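Local coordinates for protein glycosyl hydrolase 25 (Streptococcus pneumoniae, PDB 4FF5) that is a family 25 glycosyl hydrolase that takes part in host-cell invasion and probably cleaves glycosidic bonds of the bacterial cell wall, at residues A[223-235]-A[244-258]. Numbering follows the deposited sequence. Where two conformers were deposited one is given.
Sequences DLDYDIHQYTSKG and LDINVISPLKNKEET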
# COMPACT_ATOMS: atom_id res chain seq x y z
N ASP A 223 -20.04 5.90 0.75
CA ASP A 223 -20.16 6.83 -0.35
C ASP A 223 -18.98 7.81 -0.37
O ASP A 223 -19.02 8.80 -1.09
CB ASP A 223 -21.50 7.57 -0.31
CG ASP A 223 -21.62 8.51 0.88
OD1 ASP A 223 -20.63 8.68 1.62
OD2 ASP A 223 -22.71 9.07 1.07
N LEU A 224 -17.95 7.54 0.44
CA LEU A 224 -16.69 8.29 0.37
C LEU A 224 -16.02 7.96 -0.97
O LEU A 224 -16.07 6.79 -1.36
CB LEU A 224 -15.77 7.91 1.54
CG LEU A 224 -14.38 8.56 1.60
CD1 LEU A 224 -14.49 10.04 1.92
CD2 LEU A 224 -13.48 7.86 2.62
N ASP A 225 -15.41 8.94 -1.65
CA ASP A 225 -14.79 8.70 -2.98
C ASP A 225 -13.37 8.11 -2.98
O ASP A 225 -12.36 8.80 -3.22
CB ASP A 225 -14.81 9.98 -3.84
CG ASP A 225 -13.74 10.96 -3.43
OD1 ASP A 225 -13.63 11.25 -2.22
OD2 ASP A 225 -13.00 11.44 -4.32
N TYR A 226 -13.28 6.81 -2.77
CA TYR A 226 -11.97 6.14 -2.72
C TYR A 226 -11.41 5.86 -4.14
O TYR A 226 -12.17 5.73 -5.11
CB TYR A 226 -12.13 4.87 -1.89
CG TYR A 226 -13.16 3.92 -2.48
CD1 TYR A 226 -12.78 2.93 -3.39
CD2 TYR A 226 -14.51 4.03 -2.14
CE1 TYR A 226 -13.72 2.09 -3.96
CE2 TYR A 226 -15.46 3.20 -2.72
CZ TYR A 226 -15.06 2.23 -3.62
OH TYR A 226 -15.99 1.38 -4.16
N ASP A 227 -10.09 5.75 -4.24
CA ASP A 227 -9.42 5.53 -5.52
C ASP A 227 -9.15 4.07 -5.81
O ASP A 227 -9.05 3.65 -6.96
CB ASP A 227 -8.07 6.26 -5.52
CG ASP A 227 -8.20 7.75 -5.69
OD1 ASP A 227 -9.25 8.22 -6.18
OD2 ASP A 227 -7.24 8.47 -5.34
N ILE A 228 -9.00 3.27 -4.76
CA ILE A 228 -8.50 1.91 -4.95
C ILE A 228 -9.10 0.99 -3.86
O ILE A 228 -9.32 1.41 -2.73
CB ILE A 228 -6.94 1.90 -5.02
CG1 ILE A 228 -6.37 0.48 -5.23
CG2 ILE A 228 -6.31 2.66 -3.85
CD1 ILE A 228 -4.94 0.45 -5.75
N HIS A 229 -9.39 -0.24 -4.27
CA HIS A 229 -10.15 -1.21 -3.50
C HIS A 229 -9.37 -2.49 -3.36
O HIS A 229 -9.02 -3.15 -4.35
CB HIS A 229 -11.50 -1.42 -4.18
CG HIS A 229 -12.28 -2.63 -3.71
ND1 HIS A 229 -13.13 -3.30 -4.53
CD2 HIS A 229 -12.34 -3.28 -2.47
CE1 HIS A 229 -13.68 -4.32 -3.86
NE2 HIS A 229 -13.21 -4.31 -2.60
N GLN A 230 -9.07 -2.86 -2.12
CA GLN A 230 -8.44 -4.13 -1.86
C GLN A 230 -9.53 -5.20 -1.77
O GLN A 230 -10.27 -5.25 -0.79
CB GLN A 230 -7.68 -4.08 -0.55
CG GLN A 230 -6.70 -5.24 -0.41
CD GLN A 230 -6.03 -5.22 0.94
OE1 GLN A 230 -6.69 -5.39 1.98
NE2 GLN A 230 -4.69 -5.06 0.93
N TYR A 231 -9.64 -6.05 -2.79
CA TYR A 231 -10.83 -6.90 -2.88
C TYR A 231 -10.72 -8.34 -2.35
O TYR A 231 -11.73 -9.01 -2.15
CB TYR A 231 -11.45 -6.88 -4.29
CG TYR A 231 -10.66 -7.58 -5.40
CD1 TYR A 231 -10.69 -8.96 -5.56
CD2 TYR A 231 -9.92 -6.83 -6.33
CE1 TYR A 231 -10.00 -9.60 -6.59
CE2 TYR A 231 -9.23 -7.44 -7.37
CZ TYR A 231 -9.28 -8.81 -7.50
OH TYR A 231 -8.59 -9.41 -8.55
N THR A 232 -9.49 -8.81 -2.12
CA THR A 232 -9.26 -10.14 -1.56
C THR A 232 -7.86 -10.22 -0.94
O THR A 232 -6.97 -9.45 -1.32
CB THR A 232 -9.46 -11.26 -2.62
OG1 THR A 232 -9.41 -12.53 -2.00
CG2 THR A 232 -8.39 -11.19 -3.72
N SER A 233 -7.70 -11.11 0.03
CA SER A 233 -6.37 -11.47 0.53
C SER A 233 -5.93 -12.84 0.00
O SER A 233 -4.88 -13.36 0.39
CB SER A 233 -6.36 -11.46 2.07
OG SER A 233 -7.11 -12.54 2.62
N LYS A 234 -6.74 -13.43 -0.88
CA LYS A 234 -6.52 -14.81 -1.32
C LYS A 234 -6.47 -14.93 -2.83
O LYS A 234 -6.89 -15.92 -3.41
CB LYS A 234 -7.56 -15.74 -0.70
CG LYS A 234 -7.61 -15.54 0.81
CD LYS A 234 -8.21 -16.69 1.59
CE LYS A 234 -7.75 -16.57 3.04
NZ LYS A 234 -8.51 -17.48 3.95
N GLY A 235 -5.96 -13.88 -3.47
CA GLY A 235 -5.72 -13.91 -4.89
C GLY A 235 -4.60 -14.85 -5.28
O GLY A 235 -3.76 -15.23 -4.46
N LEU A 244 -2.25 -13.85 -2.45
CA LEU A 244 -1.87 -12.45 -2.63
C LEU A 244 -3.04 -11.50 -2.40
O LEU A 244 -4.18 -11.77 -2.83
CB LEU A 244 -1.34 -12.20 -4.05
CG LEU A 244 0.10 -12.58 -4.39
CD1 LEU A 244 0.33 -12.39 -5.88
CD2 LEU A 244 1.06 -11.75 -3.56
N ASP A 245 -2.74 -10.38 -1.77
CA ASP A 245 -3.68 -9.27 -1.72
C ASP A 245 -3.79 -8.67 -3.11
O ASP A 245 -2.77 -8.25 -3.68
CB ASP A 245 -3.16 -8.15 -0.80
CG ASP A 245 -3.18 -8.51 0.68
OD1 ASP A 245 -2.58 -7.74 1.48
OD2 ASP A 245 -3.78 -9.54 1.07
N ILE A 246 -5.03 -8.57 -3.62
CA ILE A 246 -5.25 -7.97 -4.93
C ILE A 246 -6.17 -6.76 -4.81
O ILE A 246 -7.12 -6.75 -4.02
CB ILE A 246 -5.87 -8.94 -5.98
CG1 ILE A 246 -5.23 -10.32 -5.90
CG2 ILE A 246 -5.76 -8.32 -7.38
CD1 ILE A 246 -3.75 -10.36 -6.20
N ASN A 247 -5.84 -5.76 -5.62
CA ASN A 247 -6.48 -4.47 -5.61
C ASN A 247 -6.92 -4.09 -7.02
O ASN A 247 -6.33 -4.53 -8.03
CB ASN A 247 -5.49 -3.41 -5.10
CG ASN A 247 -4.90 -3.78 -3.75
OD1 ASN A 247 -5.50 -3.51 -2.72
ND2 ASN A 247 -3.74 -4.43 -3.76
N VAL A 248 -7.93 -3.25 -7.10
CA VAL A 248 -8.31 -2.66 -8.39
C VAL A 248 -8.60 -1.16 -8.19
O VAL A 248 -9.05 -0.75 -7.12
CB VAL A 248 -9.49 -3.44 -9.02
CG1 VAL A 248 -10.77 -3.21 -8.22
CG2 VAL A 248 -9.69 -3.06 -10.47
N ILE A 249 -8.28 -0.34 -9.19
CA ILE A 249 -8.79 1.04 -9.24
C ILE A 249 -10.34 0.99 -9.17
O ILE A 249 -10.97 0.17 -9.84
CB ILE A 249 -8.32 1.77 -10.53
CG1 ILE A 249 -6.79 1.92 -10.61
CG2 ILE A 249 -9.02 3.13 -10.70
CD1 ILE A 249 -6.13 2.56 -9.40
N SER A 250 -10.95 1.85 -8.36
CA SER A 250 -12.42 1.84 -8.24
C SER A 250 -13.09 2.12 -9.59
O SER A 250 -12.69 3.05 -10.28
CB SER A 250 -12.87 2.88 -7.21
OG SER A 250 -14.26 3.13 -7.37
N PRO A 251 -14.10 1.29 -9.99
CA PRO A 251 -14.84 1.59 -11.22
C PRO A 251 -15.61 2.91 -11.16
O PRO A 251 -16.15 3.34 -12.18
CB PRO A 251 -15.82 0.41 -11.33
CG PRO A 251 -15.11 -0.70 -10.63
CD PRO A 251 -14.49 -0.01 -9.44
N LEU A 252 -15.62 3.56 -10.01
CA LEU A 252 -16.27 4.87 -9.89
C LEU A 252 -15.37 6.02 -10.33
O LEU A 252 -15.80 7.18 -10.36
CB LEU A 252 -16.75 5.11 -8.45
CG LEU A 252 -17.84 4.13 -8.01
CD1 LEU A 252 -17.86 4.01 -6.49
CD2 LEU A 252 -19.21 4.57 -8.54
N LYS A 253 -14.12 5.70 -10.66
CA LYS A 253 -13.14 6.71 -11.08
C LYS A 253 -12.81 6.47 -12.55
O LYS A 253 -13.10 5.40 -13.07
CB LYS A 253 -11.87 6.61 -10.21
CG LYS A 253 -12.06 6.97 -8.74
CD LYS A 253 -12.19 8.47 -8.57
CE LYS A 253 -12.49 8.85 -7.14
NZ LYS A 253 -12.31 10.32 -6.98
N ASN A 254 -12.22 7.46 -13.22
CA ASN A 254 -11.61 7.20 -14.53
C ASN A 254 -10.36 6.35 -14.31
O ASN A 254 -9.43 6.79 -13.63
CB ASN A 254 -11.24 8.48 -15.25
CG ASN A 254 -10.48 8.23 -16.55
OD1 ASN A 254 -9.28 8.00 -16.55
ND2 ASN A 254 -11.20 8.27 -17.67
N LYS A 255 -10.32 5.16 -14.89
CA LYS A 255 -9.27 4.21 -14.56
C LYS A 255 -7.85 4.68 -14.91
O LYS A 255 -6.94 4.64 -14.06
CB LYS A 255 -9.55 2.83 -15.17
CG LYS A 255 -8.58 1.79 -14.66
CD LYS A 255 -9.02 0.39 -15.03
CE LYS A 255 -8.20 -0.62 -14.26
NZ LYS A 255 -8.38 -1.99 -14.78
N GLU A 256 -7.67 5.12 -16.15
CA GLU A 256 -6.38 5.61 -16.60
C GLU A 256 -5.87 6.82 -15.79
O GLU A 256 -4.71 6.84 -15.39
CB GLU A 256 -6.41 5.94 -18.09
CG GLU A 256 -5.03 6.06 -18.71
CD GLU A 256 -5.09 6.51 -20.15
OE1 GLU A 256 -4.23 7.32 -20.55
OE2 GLU A 256 -6.01 6.07 -20.86
N GLU A 257 -6.74 7.80 -15.53
CA GLU A 257 -6.34 8.99 -14.74
C GLU A 257 -5.96 8.66 -13.31
O GLU A 257 -5.01 9.23 -12.76
CB GLU A 257 -7.44 10.06 -14.72
CG GLU A 257 -7.48 10.93 -15.97
CD GLU A 257 -8.68 11.87 -15.99
OE1 GLU A 257 -9.39 11.95 -14.95
OE2 GLU A 257 -8.90 12.53 -17.03
N THR A 258 -6.72 7.76 -12.70
CA THR A 258 -6.49 7.35 -11.31
C THR A 258 -5.24 6.49 -11.17
O THR A 258 -4.49 6.62 -10.21
CB THR A 258 -7.74 6.66 -10.72
OG1 THR A 258 -8.87 7.54 -10.85
CG2 THR A 258 -7.54 6.36 -9.23
O HOH W 1 -14.92 5.80 -5.47
O HOH W 2 -15.14 0.49 -6.44
O HOH W 3 -9.20 10.68 -7.65
O HOH W 4 -2.58 -12.67 1.21
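Tyr231 lies alongside Ile246, both side chains pointing the same way. With CG between its backbone N and carbonyl carbon (chi1 70°), the ring folds across strand 244-249, and its flat face suits the place by covering Ile246 O and CB, both offset from its centre, the latter an off-centre CH-pi contact. Ile246 CG2 touches Tyr231 OH at 3.3 Å, while Val248 CG1 comes up to CD2. Ile246 CG1 reaches the other way, to Thr232 CG2 and the bare CA of Gly235. Backbone bonds knit the strands together, among them His229 N to Val248 O at 2.9 Å; a beta bulge shifts the register between Gln230 and Thr232.

On the buried inner face, Gln230 and Asn247 run side by side, their amide planes 36° apart. Asn247 OD1 presses on Gln230 CG at 3.1 Å and accepts from Trp205 NE1; Gln230 OE1 is bonded to the hydroxyls of Tyr185 and Tyr209, and NE2 to Asp56 OD1.

Beyond Ile228 and Ile249 the contact turns to water and charge, and its rim, Asp225 and Lys253, reaches solvent. Lys253, bent at chi2 (-75°), makes a salt bridge from NZ to Asp225 OD2 (3.0 Å), met on the carboxylate's anti side, and a longer one to Asp227 OD1, which a water also joins to NZ. Ser203 OG and Lys261 NZ hold Asp227 OD2, so two lysines share this carboxylate. Another water links Tyr226 OH to Ser250 OG.

Strand 244-249, antiparallel to 228-232, is the reversed last strand that closes the barrel onto 54-57, as in the modified TIM barrel of family 25 hydrolases.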